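Local coordinates for beta-glucosidase (Saccharopolyspora erythraea D, PDB 5M6G), which probably hydrolyses terminal, non-reducing beta-D-glucosyl residues with release of beta-D-glucose, as a member of glycosyl hydrolase family 3, at residues Ile174-Ala179 and Val271-Val276; Ala313-Lys316 and Asp322-Pro325; Thr464-Ile469 and Val478-His483; Pro584-Arg589 and Leu594-Gly599. All blocks are in the same frame, centred on the assembly; numbering follows the deposited sequence.

Interaction 1: Ile174-Ala179 and Val271-Val276; sequences IDWSFA and VGSVMV. With MG (magnesium ion), chain F; SOR (sorbitol), chain L.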
loop_
_atom_site.group_PDB
_atom_site.type_symbol
_atom_site.label_atom_id
_atom_site.label_comp_id
_atom_site.label_asym_id
_atom_site.label_seq_id
_atom_site.Cartn_x
_atom_site.Cartn_y
_atom_site.Cartn_z
ATOM N N ILE A 174 6.277 -11.693 -10.713
ATOM C CA ILE A 174 5.436 -11.753 -9.524
ATOM C C ILE A 174 3.974 -11.590 -9.915
ATOM O O ILE A 174 3.625 -10.779 -10.782
ATOM C CB ILE A 174 5.907 -10.684 -8.521
ATOM C CG1 ILE A 174 7.324 -11.031 -8.041
ATOM C CG2 ILE A 174 4.920 -10.549 -7.356
ATOM C CD1 ILE A 174 7.981 -9.970 -7.146
ATOM N N ASP A 175 3.112 -12.394 -9.293
ATOM C CA ASP A 175 1.754 -12.608 -9.757
ATOM C C ASP A 175 0.710 -11.857 -8.964
ATOM O O ASP A 175 -0.457 -11.873 -9.357
ATOM C CB ASP A 175 1.420 -14.101 -9.681
ATOM C CG ASP A 175 2.494 -14.938 -10.302
ATOM O OD1 ASP A 175 2.629 -14.841 -11.537
ATOM O OD2 ASP A 175 3.221 -15.629 -9.561
ATOM N N TRP A 176 1.098 -11.215 -7.872
ATOM C CA TRP A 176 0.156 -10.945 -6.791
ATOM C C TRP A 176 0.718 -9.817 -5.948
ATOM O O TRP A 176 1.822 -9.948 -5.410
ATOM C CB TRP A 176 -0.033 -12.235 -5.971
ATOM C CG TRP A 176 -0.941 -12.194 -4.773
ATOM C CD1 TRP A 176 -1.791 -11.187 -4.380
ATOM C CD2 TRP A 176 -1.072 -13.237 -3.795
ATOM N NE1 TRP A 176 -2.453 -11.559 -3.216
ATOM C CE2 TRP A 176 -2.019 -12.806 -2.836
ATOM C CE3 TRP A 176 -0.477 -14.501 -3.641
ATOM C CZ2 TRP A 176 -2.389 -13.598 -1.744
ATOM C CZ3 TRP A 176 -0.845 -15.288 -2.556
ATOM C CH2 TRP A 176 -1.796 -14.834 -1.622
ATOM N N SER A 177 -0.007 -8.703 -5.867
ATOM C CA SER A 177 0.372 -7.595 -5.004
ATOM C C SER A 177 -0.567 -7.524 -3.813
ATOM O O SER A 177 -1.775 -7.735 -3.950
ATOM C CB SER A 177 0.343 -6.254 -5.740
ATOM O OG SER A 177 0.678 -5.201 -4.846
ATOM N N PHE A 178 -0.004 -7.219 -2.643
ATOM C CA PHE A 178 -0.791 -7.010 -1.427
ATOM C C PHE A 178 -1.283 -5.562 -1.426
ATOM O O PHE A 178 -0.852 -4.718 -0.642
ATOM C CB PHE A 178 0.040 -7.348 -0.197
ATOM C CG PHE A 178 0.664 -8.741 -0.244
ATOM C CD1 PHE A 178 -0.087 -9.845 -0.618
ATOM C CD2 PHE A 178 2.002 -8.931 0.081
ATOM C CE1 PHE A 178 0.488 -11.122 -0.660
ATOM C CE2 PHE A 178 2.583 -10.192 0.044
ATOM C CZ PHE A 178 1.826 -11.295 -0.333
ATOM N N ALA A 179 -2.196 -5.288 -2.354
ATOM C CA ALA A 179 -2.713 -3.947 -2.610
ATOM C C ALA A 179 -4.041 -4.082 -3.349
ATOM O O ALA A 179 -4.205 -5.000 -4.161
ATOM C CB ALA A 179 -1.705 -3.118 -3.444
ATOM N N VAL A 271 -11.962 -8.703 -6.968
ATOM C CA VAL A 271 -10.673 -8.806 -6.285
ATOM C C VAL A 271 -10.361 -10.272 -6.011
ATOM O O VAL A 271 -11.221 -11.032 -5.556
ATOM C CB VAL A 271 -10.680 -7.953 -4.998
ATOM C CG1 VAL A 271 -11.582 -8.569 -3.903
ATOM C CG2 VAL A 271 -9.265 -7.744 -4.498
ATOM N N GLY A 272 -9.134 -10.687 -6.331
ATOM C CA GLY A 272 -8.806 -12.103 -6.244
ATOM C C GLY A 272 -8.495 -12.578 -4.844
ATOM O O GLY A 272 -8.690 -13.763 -4.528
ATOM N N SER A 273 -8.032 -11.673 -3.984
ATOM C CA SER A 273 -7.562 -12.023 -2.652
ATOM C C SER A 273 -8.044 -10.988 -1.648
ATOM O O SER A 273 -8.248 -9.825 -1.991
ATOM C CB SER A 273 -6.028 -12.103 -2.610
ATOM O OG SER A 273 -5.583 -12.562 -1.350
ATOM N N VAL A 274 -8.244 -11.434 -0.409
ATOM C CA VAL A 274 -8.497 -10.553 0.729
ATOM C C VAL A 274 -7.516 -10.937 1.829
ATOM O O VAL A 274 -7.359 -12.126 2.134
ATOM C CB VAL A 274 -9.954 -10.654 1.235
ATOM C CG1 VAL A 274 -10.101 -9.954 2.565
ATOM C CG2 VAL A 274 -10.919 -10.058 0.215
ATOM N N MET A 275 -6.847 -9.946 2.412
ATOM C CA MET A 275 -5.910 -10.186 3.503
ATOM C C MET A 275 -6.552 -9.793 4.830
ATOM O O MET A 275 -7.141 -8.712 4.943
ATOM C CB MET A 275 -4.604 -9.410 3.306
ATOM C CG MET A 275 -3.615 -9.719 4.408
ATOM S SD MET A 275 -2.097 -8.765 4.336
ATOM C CE MET A 275 -1.480 -9.269 2.739
ATOM N N VAL A 276 -6.442 -10.681 5.838
ATOM C CA VAL A 276 -7.058 -10.423 7.141
ATOM C C VAL A 276 -6.157 -9.519 7.983
ATOM O O VAL A 276 -4.932 -9.499 7.822
ATOM C CB VAL A 276 -7.360 -11.760 7.852
ATOM C CG1 VAL A 276 -8.084 -11.531 9.193
ATOM C CG2 VAL A 276 -8.200 -12.637 6.943
HETATM MG MG MG F . 3.635 -13.800 -13.133
HETATM C C1 SOR L . 0.492 -5.724 5.127
HETATM C C2 SOR L . 1.681 -6.198 4.310
HETATM C C3 SOR L . 2.622 -6.984 5.219
HETATM C C4 SOR L . 3.986 -7.178 4.563
HETATM C C5 SOR L . 5.106 -7.437 5.575
HETATM C C6 SOR L . 6.441 -7.255 4.861
HETATM O O1 SOR L . -0.100 -4.595 4.531
HETATM O O2 SOR L . 1.234 -7.015 3.243
HETATM O O3 SOR L . 2.038 -8.233 5.483
HETATM O O4 SOR L . 3.924 -8.249 3.642
HETATM O O5 SOR L . 5.023 -6.568 6.698
HETATM O O6 SOR L . 7.484 -7.085 5.799
HETATM O O HOH W 1 2.716 -11.869 -13.127
HETATM O O HOH W 2 4.193 -15.868 -13.565
HETATM O O HOH W 3 2.155 -14.408 -14.362
HETATM O O HOH W 4 4.559 -13.314 -14.881
#
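Met275 and Phe178 meet inside the TIM-barrel domain of this family 3 hydrolase, at the sorbitol pocket. Strands 176-177 and 273-276 do not pair directly; strand 229-233 runs between them, so the contact is made by side chains alone. Met275 buries the most surface of the four residues involved: its chain leaves fully extended, with CG anti to the backbone N (chi1 -177°), and then bends at chi3 (-60°). That bend brings the methyl CE to 3.7 Å from CD1 of Phe178, the two side chains crossing at about a right angle. Strand 306-308 adds Val308 to the same packing.

One pair along, Ser273 faces Trp176. Ser273 OG lies 3.4 Å from Trp176 CZ2, a van der Waals contact; its hydrogen bond goes to Leu306 O, and the indole NE1 bonds Thr229 OG1. Each polar group is thus satisfied by a neighbouring strand. The two aromatics also hold each other: Phe178 CE1 sits 3.7 Å above one face of the Trp176 ring, toward its rim. Phe178 lies at the centre of an inverse gamma turn closed by a weak Ala179 N to Ser177 O bond of 3.0 Å, and its backbone O accepts a hydrogen bond from Lys231 NZ, which also binds the sorbitol. Sorbitol O2 lies against both pocket residues, 3.6 Å from Met275 CE and 3.7 Å from Phe178 CB.

Interaction 2: Ala313-Lys316 and Asp322-Pro325; sequences AIDK and DFTP. With MG (magnesium ion), chain B.
Asp322 O and Asp315 O lie 3.3 Å apart because both bind one magnesium ion, in a metal-binding loop between strand 306-308 and helix 325-334 of the barrel domain. Asp318, Gln320, Glu327 and water 6 supply the other ligands. The Asp322 side chain curls back, so that OD1 accepts from Phe323 N at 2.7 Å, on its anti side and tilted 28° out of the carboxylate plane. Asp322 N donates to water 5, which in turn donates to Asp315 OD2. The two carboxylates come within 4.5 Å (Asp315 OD2 to Asp322 OD1), and Arg344 bridges to both oxygens, which probably offsets the like charges.

Phe323 follows. Setting CG between backbone N and carbonyl carbon (chi1 56°) turns the ring toward 313-316, where its edge meets Asp315 OD1 near the ring plane, 3.5 Å from Phe323 CD2, the carboxylate turned 66° to the ring. Phe323 CB packs against Ile314 CD1 at 3.7 Å, and Phe348 of helix 345-357 touches both residues. Thr324 then caps helix 325-334 with its side chain. Thr324 N donates a hydrogen bond to Glu327 OE1, whose partner oxygen, Glu327 OE2, is on the magnesium.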
loop_
_atom_site.group_PDB
_atom_site.type_symbol
_atom_site.label_atom_id
_atom_site.label_comp_id
_atom_site.label_asym_id
_atom_site.label_seq_id
_atom_site.Cartn_x
_atom_site.Cartn_y
_atom_site.Cartn_z
ATOM N N ALA A 313 0.711 -13.642 11.370
ATOM C CA ALA A 313 -0.448 -13.144 12.106
ATOM C C ALA A 313 -1.011 -14.176 13.076
ATOM O O ALA A 313 -1.535 -13.800 14.135
ATOM C CB ALA A 313 -1.536 -12.707 11.137
ATOM N N ILE A 314 -0.955 -15.466 12.730
ATOM C CA ILE A 314 -1.493 -16.467 13.653
ATOM C C ILE A 314 -0.640 -16.538 14.910
ATOM O O ILE A 314 -1.143 -16.874 15.988
ATOM C CB ILE A 314 -1.613 -17.855 12.985
ATOM C CG1 ILE A 314 -0.237 -18.425 12.630
ATOM C CG2 ILE A 314 -2.501 -17.790 11.750
ATOM C CD1 ILE A 314 -0.283 -19.872 12.211
ATOM N N ASP A 315 0.655 -16.224 14.795
ATOM C CA ASP A 315 1.537 -16.181 15.958
ATOM C C ASP A 315 1.016 -15.243 17.035
ATOM O O ASP A 315 1.252 -15.467 18.225
ATOM C CB ASP A 315 2.934 -15.713 15.555
ATOM C CG ASP A 315 3.501 -16.482 14.392
ATOM O OD1 ASP A 315 2.719 -16.981 13.549
ATOM O OD2 ASP A 315 4.745 -16.561 14.316
ATOM N N LYS A 316 0.349 -14.169 16.636
ATOM C CA LYS A 316 -0.015 -13.106 17.556
ATOM C C LYS A 316 -1.359 -13.346 18.229
ATOM O O LYS A 316 -1.783 -12.517 19.042
ATOM C CB LYS A 316 -0.018 -11.759 16.816
ATOM C CG LYS A 316 1.273 -11.482 16.052
ATOM C CD LYS A 316 1.182 -10.226 15.204
ATOM C CE LYS A 316 2.340 -10.158 14.205
ATOM N NZ LYS A 316 3.688 -10.052 14.830
ATOM N N ASP A 322 5.823 -16.888 18.145
ATOM C CA ASP A 322 5.657 -18.162 17.450
ATOM C C ASP A 322 4.198 -18.607 17.432
ATOM O O ASP A 322 3.350 -18.022 18.116
ATOM C CB ASP A 322 6.543 -19.238 18.083
ATOM C CG ASP A 322 7.031 -20.257 17.071
ATOM O OD1 ASP A 322 6.413 -20.358 15.991
ATOM O OD2 ASP A 322 8.028 -20.952 17.352
ATOM N N PHE A 323 3.879 -19.627 16.637
ATOM C CA PHE A 323 2.518 -20.134 16.564
ATOM C C PHE A 323 2.439 -21.503 17.224
ATOM O O PHE A 323 3.378 -22.299 17.145
ATOM C CB PHE A 323 1.996 -20.183 15.114
ATOM C CG PHE A 323 2.843 -20.982 14.153
ATOM C CD1 PHE A 323 2.729 -22.366 14.083
ATOM C CD2 PHE A 323 3.701 -20.343 13.270
ATOM C CE1 PHE A 323 3.491 -23.102 13.176
ATOM C CE2 PHE A 323 4.461 -21.065 12.365
ATOM C CZ PHE A 323 4.359 -22.452 12.319
ATOM N N THR A 324 1.339 -21.745 17.916
ATOM C CA THR A 324 1.055 -23.014 18.567
ATOM C C THR A 324 0.067 -23.819 17.740
ATOM O O THR A 324 -0.559 -23.300 16.812
ATOM C CB THR A 324 0.478 -22.774 19.965
ATOM O OG1 THR A 324 -0.790 -22.118 19.845
ATOM C CG2 THR A 324 1.425 -21.947 20.818
ATOM N N PRO A 325 -0.120 -25.102 18.060
ATOM C CA PRO A 325 -1.182 -25.854 17.379
ATOM C C PRO A 325 -2.548 -25.233 17.559
ATOM O O PRO A 325 -3.366 -25.290 16.630
ATOM C CB PRO A 325 -1.100 -27.243 18.027
ATOM C CG PRO A 325 0.320 -27.368 18.438
ATOM C CD PRO A 325 0.727 -25.981 18.885
HETATM MG MG MG B . 1.574 -17.274 19.598
HETATM O O HOH W 5 6.132 -15.109 15.854
HETATM O O HOH W 6 2.906 -18.597 20.858
#

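Interaction 3: Thr464-Ile469 and Val478-His483; sequences TILEGI and VTYDRH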
loop_
_atom_site.group_PDB
_atom_site.type_symbol
_atom_site.label_atom_id
_atom_site.label_comp_id
_atom_site.label_asym_id
_atom_site.label_seq_id
_atom_site.Cartn_x
_atom_site.Cartn_y
_atom_site.Cartn_z
ATOM N N THR A 464 13.570 15.151 -7.150
ATOM C CA THR A 464 13.170 15.743 -5.879
ATOM C C THR A 464 12.323 16.992 -6.109
ATOM O O THR A 464 12.228 17.530 -7.215
ATOM C CB THR A 464 14.385 16.080 -5.000
ATOM O OG1 THR A 464 15.090 17.224 -5.520
ATOM C CG2 THR A 464 15.336 14.894 -4.919
ATOM N N ILE A 465 11.672 17.440 -5.037
ATOM C CA ILE A 465 10.835 18.629 -5.126
ATOM C C ILE A 465 11.685 19.849 -5.474
ATOM O O ILE A 465 11.288 20.686 -6.293
ATOM C CB ILE A 465 10.052 18.814 -3.809
ATOM C CG1 ILE A 465 9.063 17.645 -3.638
ATOM C CG2 ILE A 465 9.353 20.160 -3.786
ATOM C CD1 ILE A 465 8.358 17.577 -2.286
ATOM N N LEU A 466 12.877 19.945 -4.877
ATOM C CA LEU A 466 13.803 21.037 -5.186
ATOM C C LEU A 466 14.242 21.005 -6.645
ATOM O O LEU A 466 14.386 22.054 -7.288
ATOM C CB LEU A 466 15.026 20.956 -4.272
ATOM C CG LEU A 466 16.190 21.898 -4.643
ATOM C CD1 LEU A 466 15.783 23.372 -4.442
ATOM C CD2 LEU A 466 17.447 21.556 -3.856
ATOM N N GLU A 467 14.466 19.809 -7.187
ATOM C CA GLU A 467 14.854 19.719 -8.588
ATOM C C GLU A 467 13.710 20.142 -9.497
ATOM O O GLU A 467 13.930 20.813 -10.516
ATOM C CB GLU A 467 15.323 18.300 -8.904
ATOM C CG GLU A 467 16.641 17.953 -8.218
ATOM C CD GLU A 467 16.995 16.487 -8.349
ATOM O OE1 GLU A 467 16.079 15.673 -8.602
ATOM O OE2 GLU A 467 18.193 16.155 -8.210
ATOM N N GLY A 468 12.479 19.784 -9.132
ATOM C CA GLY A 468 11.330 20.273 -9.874
ATOM C C GLY A 468 11.183 21.782 -9.795
ATOM O O GLY A 468 10.818 22.428 -10.777
ATOM N N ILE A 469 11.466 22.365 -8.626
ATOM C CA ILE A 469 11.397 23.824 -8.495
ATOM C C ILE A 469 12.448 24.487 -9.379
ATOM O O ILE A 469 12.164 25.464 -10.085
ATOM C CB ILE A 469 11.553 24.246 -7.023
ATOM C CG1 ILE A 469 10.340 23.784 -6.208
ATOM C CG2 ILE A 469 11.710 25.772 -6.901
ATOM C CD1 ILE A 469 10.551 23.841 -4.705
ATOM N N VAL A 478 17.963 29.746 -7.787
ATOM C CA VAL A 478 17.244 29.036 -6.729
ATOM C C VAL A 478 18.275 28.626 -5.694
ATOM O O VAL A 478 19.132 27.772 -5.969
ATOM C CB VAL A 478 16.478 27.808 -7.254
ATOM C CG1 VAL A 478 15.754 27.098 -6.100
ATOM C CG2 VAL A 478 15.498 28.216 -8.341
ATOM N N THR A 479 18.205 29.234 -4.518
ATOM C CA THR A 479 19.112 28.947 -3.417
ATOM C C THR A 479 18.451 27.930 -2.500
ATOM O O THR A 479 17.290 28.102 -2.115
ATOM C CB THR A 479 19.433 30.216 -2.621
ATOM O OG1 THR A 479 19.879 31.257 -3.505
ATOM C CG2 THR A 479 20.497 29.938 -1.572
ATOM N N TYR A 480 19.185 26.882 -2.139
ATOM C CA TYR A 480 18.661 25.852 -1.253
ATOM C C TYR A 480 19.552 25.717 -0.031
ATOM O O TYR A 480 20.774 25.599 -0.161
ATOM C CB TYR A 480 18.549 24.494 -1.952
ATOM C CG TYR A 480 18.343 23.369 -0.963
ATOM C CD1 TYR A 480 17.131 23.220 -0.296
ATOM C CD2 TYR A 480 19.364 22.471 -0.679
ATOM C CE1 TYR A 480 16.937 22.199 0.624
ATOM C CE2 TYR A 480 19.181 21.442 0.228
ATOM C CZ TYR A 480 17.969 21.311 0.876
ATOM O OH TYR A 480 17.790 20.298 1.787
ATOM N N ASP A 481 18.938 25.735 1.149
ATOM C CA ASP A 481 19.616 25.350 2.380
ATOM C C ASP A 481 18.628 24.616 3.270
ATOM O O ASP A 481 17.540 25.135 3.548
ATOM C CB ASP A 481 20.179 26.561 3.130
ATOM C CG ASP A 481 21.023 26.157 4.328
ATOM O OD1 ASP A 481 20.462 25.937 5.421
ATOM O OD2 ASP A 481 22.255 26.048 4.173
ATOM N N ARG A 482 19.019 23.429 3.738
ATOM C CA ARG A 482 18.084 22.596 4.488
ATOM C C ARG A 482 17.440 23.359 5.633
ATOM O O ARG A 482 16.239 23.214 5.886
ATOM C CB ARG A 482 18.781 21.352 5.031
ATOM C CG ARG A 482 17.864 20.523 5.946
ATOM C CD ARG A 482 18.463 19.169 6.248
ATOM N NE ARG A 482 17.747 18.482 7.320
ATOM C CZ ARG A 482 18.059 17.258 7.734
ATOM N NH1 ARG A 482 19.068 16.613 7.161
ATOM N NH2 ARG A 482 17.373 16.683 8.710
ATOM N N HIS A 483 18.217 24.196 6.323
ATOM C CA HIS A 483 17.762 24.861 7.535
ATOM C C HIS A 483 17.394 26.321 7.311
ATOM O O HIS A 483 17.191 27.056 8.286
ATOM C CB HIS A 483 18.827 24.739 8.625
ATOM C CG HIS A 483 19.099 23.324 9.038
ATOM N ND1 HIS A 483 18.376 22.684 10.021
ATOM C CD2 HIS A 483 19.995 22.418 8.580
ATOM C CE1 HIS A 483 18.825 21.451 10.162
ATOM N NE2 HIS A 483 19.807 21.263 9.298
#
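Residues 465-469 of helix 465-472 run almost antiparallel to strand 478-480, at 163° between their directions and with the axes 10.1 Å apart, setting Leu466 across from Tyr480 and Ile469 across from Val478. The strand is at the edge of the six-stranded mixed sheet of the C-terminal domain, next to strand 431-434 and parallel to it. The chain therefore makes a beta-alpha-beta crossover, with helix 465-472 as the last helix before the returning strand. Thr464 and Glu467 start the helix with a capping box: Glu467 N gives to Thr464 OG1, and Thr464 N returns a fairly straight bond of 2.9 Å to Glu467 OE1.

Leu466 does most of the touching. Its CG is anti to the backbone N (chi1 170°), which carries the fork toward the strand. Leu466 CD2 lands over a face of the Tyr480 ring in a CH-pi contact, 4.0 Å from the ring centroid and 3.5 Å from Tyr480 CG. The other branch, CD1, sits 4.1 Å from Val478 CG1, as the leucine and valine slide past each other in opposite directions. Ile469 reaches the same valine methyl more distantly, Ile469 CG2 to Val478 CG1 at 4.3 Å. Val433 on the neighbouring strand touches both Leu466 and Val478.

No hydrogen bond links these two segments, so their attachment here rests on dispersion and burial of apolar surface, the leucine fork fitting against ring and valine.

Interaction 4: Pro584-Arg589 and Leu594-Gly599; sequences PMTWMR and LPINDG. With MG (magnesium ion), chain D.
Thr586 OG1 is gripped by water 7, which donates to it at 2.6 Å and gives its other hydrogen to Asp598 OD1 at 2.9 Å, and it is also hydrogen-bonded to Glu199 OE2. These two loop legs of the C-terminal domain wrap a magnesium site that reaches across to the N-terminal barrel domain, since Glu199 binds the metal through OE1. The same Glu199 OE2 takes Asp598 N as well. Although that N comes within 3.3 Å of Thr586 OG1, the angle is too poor for a bond between them; the glutamate ties both legs instead.

The ion itself is held by Ile596 O at 2.3 Å, by Asn597 OD1 and by waters 8 and 9. Water 8 is hydrogen-bonded to Thr586 O at 2.7 Å, so the first leg joins the metal through its second shell. Asn597 turns its amide so that the oxygen faces the magnesium while ND2 is bound to Arg186 O. Asp598, for its part, makes a salt bridge with Lys200.

Beside these polar links the legs pack with apolar groups. In Thr586, OG1 lies beside the backbone N (chi1 -64°), which puts CG2 anti to that N and sends the methyl to Ile596 CG1 at 3.7 Å; the two side chains cross at about a right angle. Farther along, next to the cis peptide before Pro595, Met588 CB meets Leu594 CD2 at 4.2 Å and Ile596 CG2 at 4.3 Å.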
loop_
_atom_site.group_PDB
_atom_site.type_symbol
_atom_site.label_atom_id
_atom_site.label_comp_id
_atom_site.label_asym_id
_atom_site.label_seq_id
_atom_site.Cartn_x
_atom_site.Cartn_y
_atom_site.Cartn_z
ATOM N N PRO A 584 -8.857 14.373 1.881
ATOM C CA PRO A 584 -9.502 13.081 2.138
ATOM C C PRO A 584 -9.645 12.742 3.614
ATOM O O PRO A 584 -10.335 11.767 3.943
ATOM C CB PRO A 584 -8.541 12.099 1.446
ATOM C CG PRO A 584 -7.191 12.740 1.666
ATOM C CD PRO A 584 -7.432 14.227 1.510
ATOM N N MET A 585 -8.974 13.481 4.500
ATOM C CA MET A 585 -9.147 13.374 5.943
ATOM C C MET A 585 -9.484 14.756 6.482
ATOM O O MET A 585 -9.030 15.770 5.944
ATOM C CB MET A 585 -7.880 12.852 6.671
ATOM C CG MET A 585 -7.628 11.330 6.646
ATOM S SD MET A 585 -7.253 10.743 4.992
ATOM C CE MET A 585 -6.597 9.083 5.252
ATOM N N THR A 586 -10.281 14.789 7.547
ATOM C CA THR A 586 -10.549 16.035 8.253
ATOM C C THR A 586 -9.292 16.495 8.992
ATOM O O THR A 586 -8.618 15.697 9.648
ATOM C CB THR A 586 -11.710 15.828 9.231
ATOM O OG1 THR A 586 -12.906 15.523 8.501
ATOM C CG2 THR A 586 -11.946 17.063 10.057
ATOM N N TRP A 587 -8.969 17.782 8.895
ATOM C CA TRP A 587 -7.711 18.305 9.426
ATOM C C TRP A 587 -7.938 18.939 10.798
ATOM O O TRP A 587 -8.683 19.918 10.915
ATOM C CB TRP A 587 -7.099 19.319 8.462
ATOM C CG TRP A 587 -5.642 19.569 8.697
ATOM C CD1 TRP A 587 -5.062 20.072 9.831
ATOM C CD2 TRP A 587 -4.572 19.340 7.765
ATOM N NE1 TRP A 587 -3.691 20.166 9.660
ATOM C CE2 TRP A 587 -3.370 19.719 8.402
ATOM C CE3 TRP A 587 -4.516 18.846 6.456
ATOM C CZ2 TRP A 587 -2.129 19.614 7.778
ATOM C CZ3 TRP A 587 -3.273 18.747 5.835
ATOM C CH2 TRP A 587 -2.103 19.131 6.494
ATOM N N MET A 588 -7.235 18.430 11.809
ATOM C CA MET A 588 -7.481 18.800 13.202
ATOM C C MET A 588 -7.144 20.269 13.492
ATOM O O MET A 588 -6.187 20.835 12.950
ATOM C CB MET A 588 -6.650 17.907 14.126
ATOM C CG MET A 588 -5.149 18.243 14.089
ATOM S SD MET A 588 -4.056 17.017 14.801
ATOM C CE MET A 588 -3.576 16.094 13.333
ATOM N N ARG A 589 -7.944 20.887 14.382
ATOM C CA ARG A 589 -7.519 22.120 15.041
ATOM C C ARG A 589 -6.525 21.822 16.149
ATOM O O ARG A 589 -5.721 22.685 16.519
ATOM C CB ARG A 589 -8.703 22.874 15.661
ATOM C CG ARG A 589 -9.541 23.666 14.700
ATOM C CD ARG A 589 -10.549 24.557 15.444
ATOM N NE ARG A 589 -11.523 25.093 14.504
ATOM C CZ ARG A 589 -11.293 26.118 13.695
ATOM N NH1 ARG A 589 -10.111 26.730 13.706
ATOM N NH2 ARG A 589 -12.241 26.522 12.862
ATOM N N LEU A 594 -8.350 14.242 18.013
ATOM C CA LEU A 594 -8.255 12.920 17.407
ATOM C C LEU A 594 -8.950 11.889 18.293
ATOM O O LEU A 594 -8.824 11.938 19.516
ATOM C CB LEU A 594 -6.796 12.521 17.175
ATOM C CG LEU A 594 -5.985 13.497 16.334
ATOM C CD1 LEU A 594 -4.646 12.865 15.996
ATOM C CD2 LEU A 594 -6.766 13.856 15.073
ATOM N N PRO A 595 -9.703 10.961 17.679
ATOM C CA PRO A 595 -9.974 10.896 16.234
ATOM C C PRO A 595 -10.976 11.955 15.772
ATOM O O PRO A 595 -11.976 12.176 16.465
ATOM C CB PRO A 595 -10.559 9.492 16.058
ATOM C CG PRO A 595 -11.256 9.235 17.388
ATOM C CD PRO A 595 -10.330 9.837 18.406
ATOM N N ILE A 596 -10.724 12.607 14.634
ATOM C CA ILE A 596 -11.650 13.595 14.091
ATOM C C ILE A 596 -12.077 13.147 12.703
ATOM O O ILE A 596 -11.239 12.762 11.874
ATOM C CB ILE A 596 -11.045 15.013 14.071
ATOM C CG1 ILE A 596 -12.103 16.023 13.606
ATOM C CG2 ILE A 596 -9.763 15.069 13.225
ATOM C CD1 ILE A 596 -11.738 17.480 13.889
ATOM N N ASN A 597 -13.381 13.169 12.456
ATOM C CA ASN A 597 -13.904 12.662 11.202
ATOM C C ASN A 597 -15.134 13.452 10.808
ATOM O O ASN A 597 -15.875 13.950 11.660
ATOM C CB ASN A 597 -14.249 11.174 11.296
ATOM C CG ASN A 597 -13.033 10.325 11.539
ATOM O OD1 ASN A 597 -12.278 10.046 10.616
ATOM N ND2 ASN A 597 -12.831 9.908 12.787
ATOM N N ASP A 598 -15.334 13.550 9.498
ATOM C CA ASP A 598 -16.464 14.267 8.932
ATOM C C ASP A 598 -17.763 13.825 9.594
ATOM O O ASP A 598 -18.027 12.626 9.736
ATOM C CB ASP A 598 -16.515 14.010 7.424
ATOM C CG ASP A 598 -17.361 15.022 6.689
ATOM O OD1 ASP A 598 -17.243 16.217 6.999
ATOM O OD2 ASP A 598 -18.140 14.615 5.803
ATOM N N GLY A 599 -18.548 14.806 10.041
ATOM C CA GLY A 599 -19.832 14.547 10.646
ATOM C C GLY A 599 -19.810 14.262 12.130
ATOM O O GLY A 599 -20.881 14.040 12.711
HETATM MG MG MG D . -10.354 11.488 10.157
HETATM O O HOH W 7 -14.769 17.301 7.926
HETATM O O HOH W 8 -8.664 13.025 10.222
HETATM O O HOH W 9 -8.828 9.926 9.845
#

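The four contacts come one after another along the chain. Interactions 1 and 2 share the N-terminal barrel domain, their centres about 22 Å apart: strand 306-308 packs beside the first and leads into the metal loop of the second. Interactions 3 and 4 belong to the C-terminal domain, centres about 31 Å apart. Interactions 2 and 3 lie on opposite sides of the chain's centre, about 48 Å between centres. Interaction 4 connects the halves, because Glu199, from the chain between 174-179 and 271-276, shares its magnesium. Its centre is about 30 Å from that of interaction 1, which supplies two of the sorbitol pocket's residues; magnesium thus joins the two domains away from that contact.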